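Enoyl-CoA hydratase (Mycobacterium avium subsp. paratuberculosis, PDB 4LK5) probably hydrates the double bond of enoyl-CoA thioesters, as a crotonase-like member of the enoyl-CoA hydratase/isomerase family. Local coordinates at residues Ala88-Ser93 against Gln137-Gly142; Val39-Gly44 against Ala75-Val80; Val63-Ala68 against Ile115-Arg120; Gly170-Gly175 against Gln259-Gly264. All coordinates share one frame; numbering follows the deposited sequence.

How the interactions relate
The four contacts spread across one crotonase-type chain. Interaction 2 lies at the outer edge of the six-stranded sheet, where strand 37-41 ends beside the turn after helix 61-76. The same helix enters interaction 3, centred about 19 Å away, and pairs there with helix 113-127; along the chain these two contacts alternate. Interaction 3 touches interaction 4, L116 CD1 lying 3.3 Å from F262 CE1, so helices 61-76, 113-127 and 254-269 pack in one layer. Interaction 1 joins the loop after strand 82-87 to strand 139-141 of the three-stranded sheet, its centre about 18 Å from that of interaction 3. Interactions 2 and 4, on opposite sides of the chain's centre, have centres about 32 Å apart.

Interaction 1: residues Ala88-Ser93 against Gln137-Gly142; sequences AGRGFS and QGPAAG
P139 O and A140 CB both lie obliquely to the F92 ring, over neither face nor edge, with CD2 of F92 4.1 Å from A140 CB, while CB of F92 sits near P139 O. With CG anti to the backbone N (chi1 170°), the ring then leads away from residues 137-142. The other flat groups lie toward the start of the contact. The R90 and P139 side chains cross at about a right angle, with P139 CG placed obliquely to the guanidinium, 3.9 Å from R90 NH2. The Q137 amide reaches toward the backbone carbonyls of 89-91, with OE1 2.9 Å from G91 O. Two acceptors so close make the assignment of that amide doubtful; the reverse setting, NE2 toward the G91 carbonyl, would be the more reasonable chemistry.

Backbone bonds tie the segments together. F92 N gives a hydrogen bond of 2.9 Å to P139 O, which S93 N also meets weakly, and A141 N donates to S93 O at 3.0 Å. This is a single parallel bridge between S93 and A140. The A140 backbone also pairs with F161 and M163 of strand 161-163. At G138, CA makes a C-H...O contact of 3.3 Å with R90 O. As in other crotonases, the oxyanion-hole N-H groups probably come from residues just after these segments; the bridge would then help to set their spacing.

Interaction 2: residues Val39-Gly44 against Ala75-Val80; sequences VTLSDG and ATDPEV
L41, the last residue of edge strand 37-41, reaches from the turn end of a beta hairpin onto the type I turn D77-V80 that follows helix 61-76. Its two methyls divide the work. CD2 rests 3.7 Å from E79 CB, the two side chains crossing at about a right angle, and CD1 meets V80 CG2 at 3.9 Å. L41 points its CB toward the turn, and CG anti to the backbone N (chi1 177°) carries both methyls to it.

The hairpin connects strand 37-41 to the antiparallel strand 45-50, with D43 at the centre of an inverse gamma turn. Just past it, G44 passes close to the other turn: its CA makes a C-H...O contact of 3.1 Å with E79 O. G44 also bonds through its backbone to K81 and V82, where strand 82-87 begins alongside strand 45-50.

The D77-V80 turn is closed by V80 N donating to D77 O at 3.1 Å. It is braced by a weak bond from E79 N to D77 OD1 of 3.0 Å, as in an Asx turn, while D77 OD2 has a weak bond to the Y73 hydroxyl. The V80 side chain also packs on F46 of strand 45-50 and on H130.

Interaction 3: residues Val63-Ala68 against Ile115-Arg120; sequences VITGIA and ILEINR
I64 and I118 form the tight, buried part of this helix pair: their CD1 methyls meet at 3.4 Å, a close approach for two carbons. I64 uses its other branch on the neighbouring residue, with CG2 3.8 Å from E117 CB. The helix axes run nearly parallel, at 23°, and come within 8.7 Å of each other.

Toward the solvent side the contact turns polar, and T65, E117 and R120 are only partly buried. E117 folds back at chi2 (-73°), which brings OE1 to 2.8 Å from T65 OG1; V61 O is also within reach of that one hydroxyl proton. The same OE1 takes R120 NH1 at 2.9 Å in a salt bridge within helix 113-127. The nitrogen arrives on the syn side, 33° out of the carboxylate plane, whereas the oxygen lies in the plane of the guanidinium. A68 CB covers one face of that guanidinium, off toward the rim, at 3.7 Å from R120 NH1. R120 NH2 forms further salt bridges with D69 and E72 of helix 61-76, so the arginine joins both helices and its positive charge is shared among three carboxylates, which probably steadies their ionised state.

Along the seam, I67 and A68 lean on L121 of helix 113-127, while the far side of that helix, through I115 and L116, packs against F262 of helix 254-269.

Interaction 4: residues Gly170-Gly175 against Gln259-Gly264; sequences GLMPDG and QREFDG
The carboxylate of E261 reaches into the bend at D174-G175, where G176 N hydrogen-bonds to OE1 and S178 OG to OE2. G175 N also lies 3.1 Å from E261 OE1, but at too poor an angle to count as a bond. The side chain gets there by running extended beyond CG (chi2 170°), and on its way CG passes 3.4 Å from P173 O. G176 lies just before helix 177-185 and S178 in its first turn, so the glutamate ties helix 254-269 to the start of the next one.

The selenomethionine M172 fills the other half of the contact. Its SE lies 3.8 Å from G264 CA, and its CE 4.2 Å from E261 CG, the two side chains crossing at a slant. Q265, one residue on, gives NE2 to D174 OD2 and takes M172 N on OE1, so one amide holds both M172 and D174. Beyond the chain, T242 of the second subunit packs on M172 and P173, and A248 of that subunit on R260.

Loop 170-175 thus lies along helix 254-269 before entering helix 177-185, and D174 O accepts a bond from S146 OG of helix 143-150.

Interaction 1: residues Ala88-Ser93 against Gln137-Gly142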
loop_
_atom_site.group_PDB
_atom_site.type_symbol
_atom_site.label_atom_id
_atom_site.label_comp_id
_atom_site.label_asym_id
_atom_site.label_seq_id
_atom_site.Cartn_x
_atom_site.Cartn_y
_atom_site.Cartn_z
ATOM N N ALA C 88 29.197 7.538 -5.486
ATOM C CA ALA C 88 29.972 8.362 -6.442
ATOM C C ALA C 88 29.887 7.875 -7.895
ATOM O O ALA C 88 29.751 6.675 -8.164
ATOM C CB ALA C 88 31.429 8.480 -6.004
ATOM N N GLY C 89 29.979 8.830 -8.821
ATOM C CA GLY C 89 30.006 8.544 -10.244
ATOM C C GLY C 89 28.663 8.118 -10.804
ATOM O O GLY C 89 27.667 8.753 -10.555
ATOM N N ARG C 90 28.656 7.036 -11.572
ATOM C CA ARG C 90 27.490 6.640 -12.360
ATOM C C ARG C 90 26.347 6.077 -11.493
ATOM O O ARG C 90 25.181 6.457 -11.672
ATOM C CB ARG C 90 27.905 5.610 -13.426
ATOM C CG ARG C 90 26.819 5.276 -14.437
ATOM C CD ARG C 90 27.200 4.066 -15.273
ATOM N NE ARG C 90 26.044 3.195 -15.543
ATOM C CZ ARG C 90 26.112 1.868 -15.693
ATOM N NH1 ARG C 90 27.282 1.236 -15.595
ATOM N NH2 ARG C 90 25.008 1.154 -15.929
ATOM N N GLY C 91 26.694 5.184 -10.561
ATOM C CA GLY C 91 25.718 4.394 -9.806
ATOM C C GLY C 91 25.423 4.921 -8.419
ATOM O O GLY C 91 26.123 5.800 -7.921
ATOM N N PHE C 92 24.343 4.398 -7.826
ATOM C CA PHE C 92 23.999 4.663 -6.443
ATOM C C PHE C 92 24.631 3.558 -5.585
ATOM O O PHE C 92 25.475 3.842 -4.765
ATOM C CB PHE C 92 22.475 4.705 -6.263
ATOM C CG PHE C 92 22.037 4.740 -4.818
ATOM C CD1 PHE C 92 22.182 5.901 -4.060
ATOM C CD2 PHE C 92 21.501 3.598 -4.206
ATOM C CE1 PHE C 92 21.790 5.934 -2.724
ATOM C CE2 PHE C 92 21.094 3.638 -2.865
ATOM C CZ PHE C 92 21.248 4.802 -2.123
ATOM N N SER C 93 24.191 2.312 -5.771
ATOM C CA SER C 93 24.925 1.118 -5.321
ATOM C C SER C 93 24.339 -0.123 -5.946
ATOM O O SER C 93 23.106 -0.291 -5.969
ATOM C CB SER C 93 24.905 0.911 -3.812
ATOM O OG SER C 93 25.147 -0.470 -3.516
ATOM N N GLN C 137 21.335 8.644 -8.415
ATOM C CA GLN C 137 21.685 9.248 -9.733
ATOM C C GLN C 137 21.750 8.182 -10.797
ATOM O O GLN C 137 21.674 8.501 -11.965
ATOM C CB GLN C 137 23.012 10.063 -9.799
ATOM C CG GLN C 137 23.738 10.422 -8.510
ATOM C CD GLN C 137 24.446 9.222 -7.900
ATOM O OE1 GLN C 137 25.025 8.360 -8.605
ATOM N NE2 GLN C 137 24.377 9.139 -6.560
ATOM N N GLY C 138 21.901 6.921 -10.402
ATOM C CA GLY C 138 21.955 5.856 -11.385
ATOM C C GLY C 138 21.406 4.543 -10.887
ATOM O O GLY C 138 20.423 4.531 -10.186
ATOM N N PRO C 139 22.031 3.419 -11.270
ATOM C CA PRO C 139 21.501 2.114 -10.833
ATOM C C PRO C 139 21.455 1.915 -9.322
ATOM O O PRO C 139 22.351 2.377 -8.589
ATOM C CB PRO C 139 22.455 1.111 -11.487
ATOM C CG PRO C 139 23.003 1.825 -12.683
ATOM C CD PRO C 139 23.063 3.285 -12.321
ATOM N N ALA C 140 20.358 1.296 -8.873
ATOM C CA ALA C 140 20.188 0.790 -7.504
ATOM C C ALA C 140 19.826 -0.688 -7.621
ATOM O O ALA C 140 18.847 -1.071 -8.302
ATOM C CB ALA C 140 19.068 1.532 -6.790
ATOM N N ALA C 141 20.586 -1.538 -6.962
ATOM C CA ALA C 141 20.330 -2.977 -7.092
ATOM C C ALA C 141 20.530 -3.703 -5.786
ATOM O O ALA C 141 21.338 -3.287 -4.961
ATOM C CB ALA C 141 21.232 -3.559 -8.171
ATOM N N GLY C 142 19.780 -4.780 -5.585
ATOM C CA GLY C 142 19.833 -5.542 -4.317
ATOM C C GLY C 142 19.687 -4.670 -3.076
ATOM O O GLY C 142 18.825 -3.809 -3.023
#

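Interaction 2: residues Val39-Gly44 against Ala75-Val80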
loop_
_atom_site.group_PDB
_atom_site.type_symbol
_atom_site.label_atom_id
_atom_site.label_comp_id
_atom_site.label_asym_id
_atom_site.label_seq_id
_atom_site.Cartn_x
_atom_site.Cartn_y
_atom_site.Cartn_z
ATOM N N VAL C 39 32.254 10.253 4.748
ATOM C CA VAL C 39 31.259 10.820 5.641
ATOM C C VAL C 39 31.650 12.256 5.966
ATOM O O VAL C 39 32.805 12.541 6.233
ATOM C CB VAL C 39 31.171 10.047 6.978
ATOM C CG1 VAL C 39 30.086 10.627 7.878
ATOM C CG2 VAL C 39 30.919 8.562 6.740
ATOM N N THR C 40 30.661 13.138 5.999
ATOM C CA THR C 40 30.868 14.569 6.089
ATOM C C THR C 40 29.655 15.182 6.769
ATOM O O THR C 40 28.513 14.819 6.477
ATOM C CB THR C 40 30.959 15.170 4.667
ATOM O OG1 THR C 40 32.229 14.852 4.093
ATOM C CG2 THR C 40 30.756 16.702 4.649
ATOM N N LEU C 41 29.905 16.113 7.672
ATOM C CA LEU C 41 28.875 16.964 8.196
ATOM C C LEU C 41 29.195 18.345 7.664
ATOM O O LEU C 41 30.365 18.695 7.522
ATOM C CB LEU C 41 28.894 16.933 9.717
ATOM C CG LEU C 41 27.896 17.853 10.436
ATOM C CD1 LEU C 41 26.466 17.559 9.983
ATOM C CD2 LEU C 41 28.014 17.762 11.962
ATOM N N SER C 42 28.165 19.117 7.337
ATOM C CA SER C 42 28.343 20.488 6.875
ATOM C C SER C 42 27.584 21.456 7.779
ATOM O O SER C 42 27.711 21.412 9.015
ATOM C CB SER C 42 27.848 20.609 5.446
ATOM O OG SER C 42 27.889 21.958 5.025
ATOM N N ASP C 43 26.799 22.331 7.163
ATOM C CA ASP C 43 25.906 23.185 7.907
ATOM C C ASP C 43 24.657 22.353 8.227
ATOM O O ASP C 43 23.606 22.556 7.627
ATOM C CB ASP C 43 25.558 24.451 7.095
ATOM C CG ASP C 43 26.804 25.301 6.733
ATOM O OD1 ASP C 43 27.842 25.252 7.438
ATOM O OD2 ASP C 43 26.735 26.039 5.729
ATOM N N GLY C 44 24.803 21.398 9.151
ATOM C CA GLY C 44 23.711 20.512 9.585
ATOM C C GLY C 44 23.352 19.376 8.639
ATOM O O GLY C 44 22.350 18.692 8.842
ATOM N N ALA C 75 22.368 9.910 14.948
ATOM C CA ALA C 75 21.208 10.034 15.833
ATOM C C ALA C 75 21.549 10.780 17.108
ATOM O O ALA C 75 20.663 11.391 17.702
ATOM C CB ALA C 75 20.641 8.665 16.177
ATOM N N THR C 76 22.820 10.709 17.532
ATOM C CA THR C 76 23.287 11.339 18.783
ATOM C C THR C 76 23.604 12.819 18.555
ATOM O O THR C 76 23.266 13.676 19.365
ATOM C CB THR C 76 24.552 10.632 19.390
ATOM O OG1 THR C 76 25.753 10.921 18.634
ATOM C CG2 THR C 76 24.352 9.123 19.473
ATOM N N ASP C 77 24.228 13.110 17.419
ATOM C CA ASP C 77 24.868 14.404 17.194
ATOM C C ASP C 77 23.871 15.559 16.941
ATOM O O ASP C 77 23.205 15.588 15.902
ATOM C CB ASP C 77 25.861 14.279 16.030
ATOM C CG ASP C 77 26.826 15.431 15.976
ATOM O OD1 ASP C 77 26.369 16.558 15.686
ATOM O OD2 ASP C 77 28.027 15.212 16.247
ATOM N N PRO C 78 23.821 16.545 17.862
ATOM C CA PRO C 78 22.777 17.579 17.787
ATOM C C PRO C 78 22.962 18.554 16.616
ATOM O O PRO C 78 21.996 19.219 16.229
ATOM C CB PRO C 78 22.895 18.304 19.131
ATOM C CG PRO C 78 24.308 18.060 19.591
ATOM C CD PRO C 78 24.893 16.905 18.818
ATOM N N GLU C 79 24.174 18.614 16.052
ATOM C CA GLU C 79 24.450 19.382 14.821
ATOM C C GLU C 79 23.785 18.867 13.537
ATOM O O GLU C 79 23.718 19.605 12.522
ATOM C CB GLU C 79 25.977 19.477 14.563
ATOM C CG GLU C 79 26.712 20.380 15.544
ATOM C CD GLU C 79 25.967 21.690 15.706
ATOM O OE1 GLU C 79 25.969 22.492 14.734
ATOM O OE2 GLU C 79 25.331 21.881 16.776
ATOM N N VAL C 80 23.325 17.610 13.562
ATOM C CA VAL C 80 22.756 16.977 12.374
ATOM C C VAL C 80 21.292 17.371 12.264
ATOM O O VAL C 80 20.544 17.276 13.248
ATOM C CB VAL C 80 22.953 15.445 12.419
ATOM C CG1 VAL C 80 22.079 14.736 11.394
ATOM C CG2 VAL C 80 24.422 15.101 12.198
#

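Interaction 3: residues Val63-Ala68 against Ile115-Arg120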
loop_
_atom_site.group_PDB
_atom_site.type_symbol
_atom_site.label_atom_id
_atom_site.label_comp_id
_atom_site.label_asym_id
_atom_site.label_seq_id
_atom_site.Cartn_x
_atom_site.Cartn_y
_atom_site.Cartn_z
ATOM N N VAL C 63 32.520 -1.625 4.807
ATOM C CA VAL C 63 31.739 -0.465 4.368
ATOM C C VAL C 63 30.282 -0.447 4.850
ATOM O O VAL C 63 29.785 0.610 5.258
ATOM C CB VAL C 63 31.800 -0.315 2.832
ATOM C CG1 VAL C 63 30.589 0.410 2.277
ATOM C CG2 VAL C 63 33.063 0.438 2.445
ATOM N N ILE C 64 29.608 -1.592 4.791
ATOM C CA ILE C 64 28.271 -1.727 5.349
ATOM C C ILE C 64 28.342 -1.381 6.826
ATOM O O ILE C 64 27.499 -0.641 7.326
ATOM C CB ILE C 64 27.690 -3.157 5.153
ATOM C CG1 ILE C 64 27.197 -3.364 3.729
ATOM C CG2 ILE C 64 26.488 -3.409 6.049
ATOM C CD1 ILE C 64 27.118 -4.831 3.319
ATOM N N THR C 65 29.328 -1.934 7.531
ATOM C CA THR C 65 29.567 -1.587 8.947
ATOM C C THR C 65 29.746 -0.084 9.156
ATOM O O THR C 65 29.346 0.461 10.184
ATOM C CB THR C 65 30.788 -2.361 9.514
ATOM O OG1 THR C 65 30.497 -3.771 9.487
ATOM C CG2 THR C 65 31.148 -1.894 10.994
ATOM N N GLY C 66 30.294 0.587 8.147
ATOM C CA GLY C 66 30.576 2.007 8.243
ATOM C C GLY C 66 29.349 2.889 8.191
ATOM O O GLY C 66 29.199 3.804 9.009
ATOM N N ILE C 67 28.483 2.619 7.210
ATOM C CA ILE C 67 27.222 3.355 7.014
ATOM C C ILE C 67 26.360 3.121 8.253
ATOM O O ILE C 67 25.825 4.050 8.845
ATOM C CB ILE C 67 26.472 2.839 5.756
ATOM C CG1 ILE C 67 27.282 3.083 4.486
ATOM C CG2 ILE C 67 25.095 3.479 5.593
ATOM C CD1 ILE C 67 27.182 1.920 3.540
ATOM N N ALA C 68 26.258 1.862 8.663
ATOM C CA ALA C 68 25.583 1.548 9.896
ATOM C C ALA C 68 26.110 2.412 11.039
ATOM O O ALA C 68 25.323 3.095 11.672
ATOM C CB ALA C 68 25.684 0.058 10.207
ATOM N N ILE C 115 24.660 -9.945 6.838
ATOM C CA ILE C 115 23.242 -9.732 7.029
ATOM C C ILE C 115 22.922 -8.995 8.326
ATOM O O ILE C 115 22.080 -8.085 8.340
ATOM C CB ILE C 115 22.477 -11.049 7.004
ATOM C CG1 ILE C 115 22.784 -11.777 5.696
ATOM C CG2 ILE C 115 20.982 -10.765 7.102
ATOM C CD1 ILE C 115 22.579 -13.268 5.763
ATOM N N LEU C 116 23.584 -9.405 9.405
ATOM C CA LEU C 116 23.416 -8.751 10.708
ATOM C C LEU C 116 23.709 -7.268 10.610
ATOM O O LEU C 116 23.131 -6.481 11.324
ATOM C CB LEU C 116 24.359 -9.360 11.751
ATOM C CG LEU C 116 23.925 -10.328 12.859
ATOM C CD1 LEU C 116 22.722 -11.171 12.475
ATOM C CD2 LEU C 116 25.120 -11.215 13.258
ATOM N N GLU C 117 24.628 -6.897 9.742
ATOM C CA GLU C 117 25.051 -5.531 9.664
ATOM C C GLU C 117 24.165 -4.758 8.703
ATOM O O GLU C 117 23.923 -3.550 8.922
ATOM C CB GLU C 117 26.518 -5.442 9.234
ATOM C CG GLU C 117 27.487 -6.000 10.255
ATOM C CD GLU C 117 27.635 -5.101 11.456
ATOM O OE1 GLU C 117 28.425 -4.133 11.362
ATOM O OE2 GLU C 117 26.974 -5.360 12.492
ATOM N N ILE C 118 23.713 -5.438 7.636
ATOM C CA ILE C 118 22.674 -4.889 6.772
ATOM C C ILE C 118 21.532 -4.485 7.690
ATOM O O ILE C 118 21.001 -3.365 7.602
ATOM C CB ILE C 118 22.057 -5.913 5.821
ATOM C CG1 ILE C 118 23.059 -6.508 4.841
ATOM C CG2 ILE C 118 20.906 -5.282 5.045
ATOM C CD1 ILE C 118 23.814 -5.508 4.037
ATOM N N ASN C 119 21.155 -5.418 8.569
ATOM C CA ASN C 119 20.018 -5.202 9.453
ATOM C C ASN C 119 20.291 -4.012 10.359
ATOM O O ASN C 119 19.451 -3.135 10.487
ATOM C CB ASN C 119 19.656 -6.489 10.222
ATOM C CG ASN C 119 19.066 -7.576 9.308
ATOM O OD1 ASN C 119 18.872 -7.366 8.105
ATOM N ND2 ASN C 119 18.776 -8.735 9.872
ATOM N N ARG C 120 21.480 -3.955 10.946
ATOM C CA ARG C 120 21.871 -2.813 11.764
ATOM C C ARG C 120 21.703 -1.533 10.985
ATOM O O ARG C 120 21.145 -0.579 11.477
ATOM C CB ARG C 120 23.346 -2.895 12.192
ATOM C CG ARG C 120 23.618 -3.214 13.647
ATOM C CD ARG C 120 25.132 -3.305 13.918
ATOM N NE ARG C 120 25.597 -1.981 14.265
ATOM C CZ ARG C 120 26.626 -1.323 13.738
ATOM N NH1 ARG C 120 27.465 -1.857 12.822
ATOM N NH2 ARG C 120 26.819 -0.092 14.200
#

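Interaction 4: residues Gly170-Gly175 against Gln259-Gly264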
loop_
_atom_site.group_PDB
_atom_site.type_symbol
_atom_site.label_atom_id
_atom_site.label_comp_id
_atom_site.label_asym_id
_atom_site.label_seq_id
_atom_site.Cartn_x
_atom_site.Cartn_y
_atom_site.Cartn_z
ATOM N N GLY C 170 20.148 -16.422 -6.869
ATOM C CA GLY C 170 19.761 -17.456 -5.933
ATOM C C GLY C 170 19.641 -16.991 -4.496
ATOM O O GLY C 170 19.786 -17.787 -3.575
ATOM N N LEU C 171 19.394 -15.703 -4.291
ATOM C CA LEU C 171 19.080 -15.177 -2.966
ATOM C C LEU C 171 17.639 -14.636 -2.821
ATOM O O LEU C 171 16.896 -14.516 -3.780
ATOM C CB LEU C 171 20.063 -14.086 -2.613
ATOM C CG LEU C 171 21.537 -14.490 -2.481
ATOM C CD1 LEU C 171 22.349 -13.261 -2.063
ATOM C CD2 LEU C 171 21.757 -15.626 -1.482
HETATM N N MSE C 172 17.260 -14.341 -1.583
HETATM C CA MSE C 172 15.999 -13.691 -1.278
HETATM C C MSE C 172 16.260 -12.241 -0.955
HETATM O O MSE C 172 17.415 -11.845 -0.736
HETATM C CB MSE C 172 15.334 -14.453 -0.122
HETATM C CG MSE C 172 15.830 -13.952 1.210
HETATM SE SE MSE C 172 15.101 -15.001 2.675
HETATM C CE MSE C 172 13.353 -14.167 3.091
ATOM N N PRO C 173 15.196 -11.422 -0.912
ATOM C CA PRO C 173 15.420 -10.009 -0.558
ATOM C C PRO C 173 15.879 -9.873 0.850
ATOM O O PRO C 173 15.391 -10.568 1.702
ATOM C CB PRO C 173 14.044 -9.362 -0.724
ATOM C CG PRO C 173 13.227 -10.277 -1.587
ATOM C CD PRO C 173 13.879 -11.645 -1.559
ATOM N N ASP C 174 16.847 -9.012 1.113
ATOM C CA ASP C 174 17.223 -8.781 2.494
ATOM C C ASP C 174 17.223 -7.276 2.725
ATOM O O ASP C 174 16.736 -6.531 1.874
ATOM C CB ASP C 174 18.526 -9.534 2.881
ATOM C CG ASP C 174 19.713 -9.223 1.982
ATOM O OD1 ASP C 174 19.946 -8.064 1.659
ATOM O OD2 ASP C 174 20.463 -10.145 1.621
ATOM N N GLY C 175 17.677 -6.827 3.882
ATOM C CA GLY C 175 17.621 -5.395 4.217
ATOM C C GLY C 175 16.216 -4.826 4.408
ATOM O O GLY C 175 15.993 -3.629 4.248
ATOM N N GLN C 259 14.376 -10.376 10.757
ATOM C CA GLN C 259 14.666 -11.651 11.369
ATOM C C GLN C 259 14.508 -12.758 10.347
ATOM O O GLN C 259 15.393 -13.609 10.217
ATOM C CB GLN C 259 13.709 -11.873 12.548
ATOM C CG GLN C 259 13.986 -13.132 13.347
ATOM C CD GLN C 259 15.445 -13.226 13.839
ATOM O OE1 GLN C 259 15.875 -12.417 14.670
ATOM N NE2 GLN C 259 16.206 -14.218 13.323
ATOM N N ARG C 260 13.391 -12.752 9.605
ATOM C CA ARG C 260 13.095 -13.840 8.664
ATOM C C ARG C 260 14.142 -13.886 7.612
ATOM O O ARG C 260 14.482 -14.940 7.156
ATOM C CB ARG C 260 11.812 -13.644 7.894
ATOM C CG ARG C 260 10.540 -13.992 8.604
ATOM C CD ARG C 260 9.358 -13.423 7.844
ATOM N NE ARG C 260 8.348 -13.095 8.829
ATOM C CZ ARG C 260 7.760 -11.917 9.015
ATOM N NH1 ARG C 260 7.978 -10.833 8.245
ATOM N NH2 ARG C 260 6.891 -11.854 9.999
ATOM N N GLU C 261 14.577 -12.707 7.184
ATOM C CA GLU C 261 15.540 -12.537 6.101
ATOM C C GLU C 261 16.895 -13.112 6.514
ATOM O O GLU C 261 17.499 -13.848 5.736
ATOM C CB GLU C 261 15.630 -11.041 5.678
ATOM C CG GLU C 261 14.353 -10.554 4.963
ATOM C CD GLU C 261 14.217 -9.031 4.708
ATOM O OE1 GLU C 261 15.158 -8.223 5.000
ATOM O OE2 GLU C 261 13.128 -8.651 4.176
ATOM N N PHE C 262 17.323 -12.813 7.748
ATOM C CA PHE C 262 18.485 -13.450 8.373
ATOM C C PHE C 262 18.451 -14.994 8.371
ATOM O O PHE C 262 19.355 -15.619 7.828
ATOM C CB PHE C 262 18.666 -12.975 9.797
ATOM C CG PHE C 262 19.833 -13.612 10.466
ATOM C CD1 PHE C 262 21.119 -13.265 10.096
ATOM C CD2 PHE C 262 19.654 -14.592 11.432
ATOM C CE1 PHE C 262 22.204 -13.870 10.691
ATOM C CE2 PHE C 262 20.745 -15.196 12.041
ATOM C CZ PHE C 262 22.019 -14.834 11.661
ATOM N N ASP C 263 17.413 -15.594 8.954
ATOM C CA ASP C 263 17.229 -17.065 8.928
ATOM C C ASP C 263 17.127 -17.661 7.528
ATOM O O ASP C 263 17.467 -18.796 7.303
ATOM C CB ASP C 263 15.948 -17.478 9.655
ATOM C CG ASP C 263 15.918 -17.052 11.123
ATOM O OD1 ASP C 263 16.978 -16.907 11.778
ATOM O OD2 ASP C 263 14.803 -16.853 11.620
ATOM N N GLY C 264 16.619 -16.903 6.584
ATOM C CA GLY C 264 16.467 -17.409 5.247
ATOM C C GLY C 264 17.716 -17.255 4.405
ATOM O O GLY C 264 18.077 -18.204 3.715
#